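PDB 4EH1: flavohemoprotein from Vibrio cholerae O1 biovar El Tor, which probably converts nitric oxide to nitrate with NAD(P)H and oxygen, this chain being its FAD-carrying reductase part. Local coordinates for residues A[151-156]-A[175-180]. Residues are numbered along the deposited sequence; the frame is centred on the assembly and turned at random.
Sequences NSAKEH and VWYRDE
Glu-180 reaches back to the start of the 3-10 turn at 153-154, where its OE2 accepts the backbone N-H of Ala-153 at 2.9 Å along a nearly straight line, the N-H meeting OE2 from above the carboxylate plane. A water donates to the same OE2 and accepts from Lys-154 N, so one carboxylate oxygen serves two successive amides, one directly and one through the water; a glutamate, long and negatively charged, suits amides at the opening of such a turn. Its CG lies between the backbone N and carbonyl carbon (chi1 61°), and the extended remainder of the chain carries OE2 past CB of Ser-152.

The hydroxyl of Tyr-177 pairs with His-156 ND1 at 2.8 Å, near the planes of both rings, which stand almost at right angles (80°). Either partner could supply the proton. The backbones join through Asp-179 N, which donates to Asn-151 O at 2.8 Å.

Beside that bond, the amide of Asn-151 stacks on the guanidinium of Arg-178, OD1 lying 3.1 Å above the plane, over its centre. Asp-179 forms a side-on salt bridge with this arginine, OD1 to NE and OD2 to NH2, holding the flat group in place, while Asn-151 ND2 hydrogen-bonds to Glu-155 OE2.

Packing centres on Tyr-177: one ring face carries the Ser-152–Ala-153 peptide, with Ala-153 CB 3.8 Å from CE2, a place where a small side chain fits. Val-175 CG2 meets the His-156 ring obliquely.

The contact thus ties the loop after strand 144-150 to the end of the neighbouring parallel strand 172-177 and the residues that follow it in the NAD-binding domain, with tyrosine supplying both a flat packing surface and a polar end.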
loop_
_atom_site.group_PDB
_atom_site.type_symbol
_atom_site.label_atom_id
_atom_site.label_comp_id
_atom_site.label_asym_id
_atom_site.label_seq_id
_atom_site.Cartn_x
_atom_site.Cartn_y
_atom_site.Cartn_z
ATOM N N ASN A 151 8.040 -17.831 2.235
ATOM C CA ASN A 151 7.370 -18.981 1.661
ATOM C C ASN A 151 7.416 -19.009 0.132
ATOM O O ASN A 151 7.446 -20.079 -0.466
ATOM C CB ASN A 151 5.924 -19.030 2.133
ATOM C CG ASN A 151 5.808 -19.261 3.633
ATOM O OD1 ASN A 151 6.718 -19.800 4.254
ATOM N ND2 ASN A 151 4.685 -18.851 4.218
ATOM N N SER A 152 7.377 -17.828 -0.487
ATOM C CA SER A 152 7.254 -17.707 -1.935
ATOM C C SER A 152 7.484 -16.272 -2.405
ATOM O O SER A 152 7.619 -15.345 -1.584
ATOM C CB SER A 152 5.857 -18.145 -2.376
ATOM O OG SER A 152 4.865 -17.253 -1.880
ATOM N N ALA A 153 7.471 -16.098 -3.727
ATOM C CA ALA A 153 7.674 -14.792 -4.330
ATOM C C ALA A 153 6.659 -13.793 -3.790
ATOM O O ALA A 153 7.023 -12.672 -3.427
ATOM C CB ALA A 153 7.614 -14.863 -5.897
ATOM N N LYS A 154 5.392 -14.190 -3.712
ATOM C CA LYS A 154 4.390 -13.228 -3.228
ATOM C C LYS A 154 4.564 -12.823 -1.761
ATOM O O LYS A 154 4.026 -11.811 -1.321
ATOM C CB LYS A 154 2.971 -13.712 -3.473
ATOM C CG LYS A 154 2.477 -14.812 -2.530
ATOM C CD LYS A 154 0.965 -14.992 -2.735
ATOM C CE LYS A 154 0.374 -16.013 -1.742
ATOM N NZ LYS A 154 0.898 -17.401 -1.968
ATOM N N GLU A 155 5.301 -13.608 -0.995
ATOM C CA GLU A 155 5.512 -13.227 0.397
ATOM C C GLU A 155 6.922 -12.634 0.605
ATOM O O GLU A 155 7.410 -12.539 1.725
ATOM C CB GLU A 155 5.283 -14.435 1.338
ATOM C CG GLU A 155 3.888 -14.981 1.323
ATOM C CD GLU A 155 3.613 -15.975 2.486
ATOM O OE1 GLU A 155 4.026 -15.722 3.648
ATOM O OE2 GLU A 155 2.981 -17.025 2.234
ATOM N N HIS A 156 7.591 -12.268 -0.476
ATOM C CA HIS A 156 8.985 -11.862 -0.366
ATOM C C HIS A 156 9.053 -10.372 0.058
ATOM O O HIS A 156 9.177 -9.482 -0.781
ATOM C CB HIS A 156 9.667 -12.084 -1.720
ATOM C CG HIS A 156 11.140 -11.801 -1.727
ATOM N ND1 HIS A 156 11.961 -12.158 -2.784
ATOM C CD2 HIS A 156 11.935 -11.182 -0.827
ATOM C CE1 HIS A 156 13.200 -11.792 -2.517
ATOM N NE2 HIS A 156 13.212 -11.195 -1.336
ATOM N N VAL A 175 18.446 -15.485 -0.893
ATOM C CA VAL A 175 17.060 -15.695 -0.524
ATOM C C VAL A 175 16.604 -17.178 -0.693
ATOM O O VAL A 175 17.010 -17.843 -1.629
ATOM C CB VAL A 175 16.164 -14.771 -1.342
ATOM C CG1 VAL A 175 14.691 -15.148 -1.163
ATOM C CG2 VAL A 175 16.431 -13.270 -0.935
ATOM N N TRP A 176 15.790 -17.683 0.240
ATOM C CA TRP A 176 15.185 -19.019 0.147
ATOM C C TRP A 176 13.641 -18.902 0.082
ATOM O O TRP A 176 13.036 -18.111 0.828
ATOM C CB TRP A 176 15.530 -19.864 1.377
ATOM C CG TRP A 176 16.934 -20.366 1.457
ATOM C CD1 TRP A 176 17.370 -21.614 1.186
ATOM C CD2 TRP A 176 18.082 -19.618 1.864
ATOM N NE1 TRP A 176 18.719 -21.694 1.383
ATOM C CE2 TRP A 176 19.184 -20.489 1.814
ATOM C CE3 TRP A 176 18.282 -18.287 2.257
ATOM C CZ2 TRP A 176 20.480 -20.086 2.142
ATOM C CZ3 TRP A 176 19.563 -17.888 2.604
ATOM C CH2 TRP A 176 20.645 -18.792 2.546
ATOM N N TYR A 177 13.009 -19.673 -0.807
ATOM C CA TYR A 177 11.546 -19.749 -0.863
ATOM C C TYR A 177 11.213 -21.155 -0.421
ATOM O O TYR A 177 11.730 -22.141 -0.979
ATOM C CB TYR A 177 11.004 -19.529 -2.282
ATOM C CG TYR A 177 11.055 -18.114 -2.845
ATOM C CD1 TYR A 177 11.325 -17.006 -2.029
ATOM C CD2 TYR A 177 10.806 -17.883 -4.207
ATOM C CE1 TYR A 177 11.359 -15.707 -2.561
ATOM C CE2 TYR A 177 10.851 -16.595 -4.747
ATOM C CZ TYR A 177 11.131 -15.504 -3.906
ATOM O OH TYR A 177 11.164 -14.211 -4.432
ATOM N N ARG A 178 10.379 -21.263 0.603
ATOM C CA ARG A 178 10.025 -22.584 1.128
ATOM C C ARG A 178 9.198 -23.396 0.128
ATOM O O ARG A 178 9.354 -24.603 0.038
ATOM C CB ARG A 178 9.219 -22.448 2.406
ATOM C CG ARG A 178 8.958 -23.739 3.136
ATOM C CD ARG A 178 7.964 -23.478 4.238
ATOM N NE ARG A 178 6.618 -23.277 3.716
ATOM C CZ ARG A 178 5.618 -22.799 4.444
ATOM N NH1 ARG A 178 5.823 -22.487 5.714
ATOM N NH2 ARG A 178 4.422 -22.642 3.907
ATOM N N ASP A 179 8.329 -22.735 -0.628
ATOM C CA ASP A 179 7.314 -23.478 -1.388
ATOM C C ASP A 179 7.436 -23.460 -2.910
ATOM O O ASP A 179 6.610 -24.044 -3.587
ATOM C CB ASP A 179 5.907 -23.010 -1.003
ATOM C CG ASP A 179 5.609 -23.213 0.454
ATOM O OD1 ASP A 179 6.135 -24.189 1.015
ATOM O OD2 ASP A 179 4.864 -22.391 1.040
ATOM N N GLU A 180 8.420 -22.770 -3.463
ATOM C CA GLU A 180 8.564 -22.784 -4.917
ATOM C C GLU A 180 10.003 -22.420 -5.283
ATOM O O GLU A 180 10.791 -22.019 -4.430
ATOM C CB GLU A 180 7.551 -21.819 -5.569
ATOM C CG GLU A 180 7.726 -20.343 -5.130
ATOM C CD GLU A 180 6.609 -19.409 -5.635
ATOM O OE1 GLU A 180 5.504 -19.898 -5.964
ATOM O OE2 GLU A 180 6.837 -18.185 -5.708
HETATM O O HOH W 1 4.096 -19.970 7.349
HETATM O O HOH W 2 4.513 -16.473 -5.293
#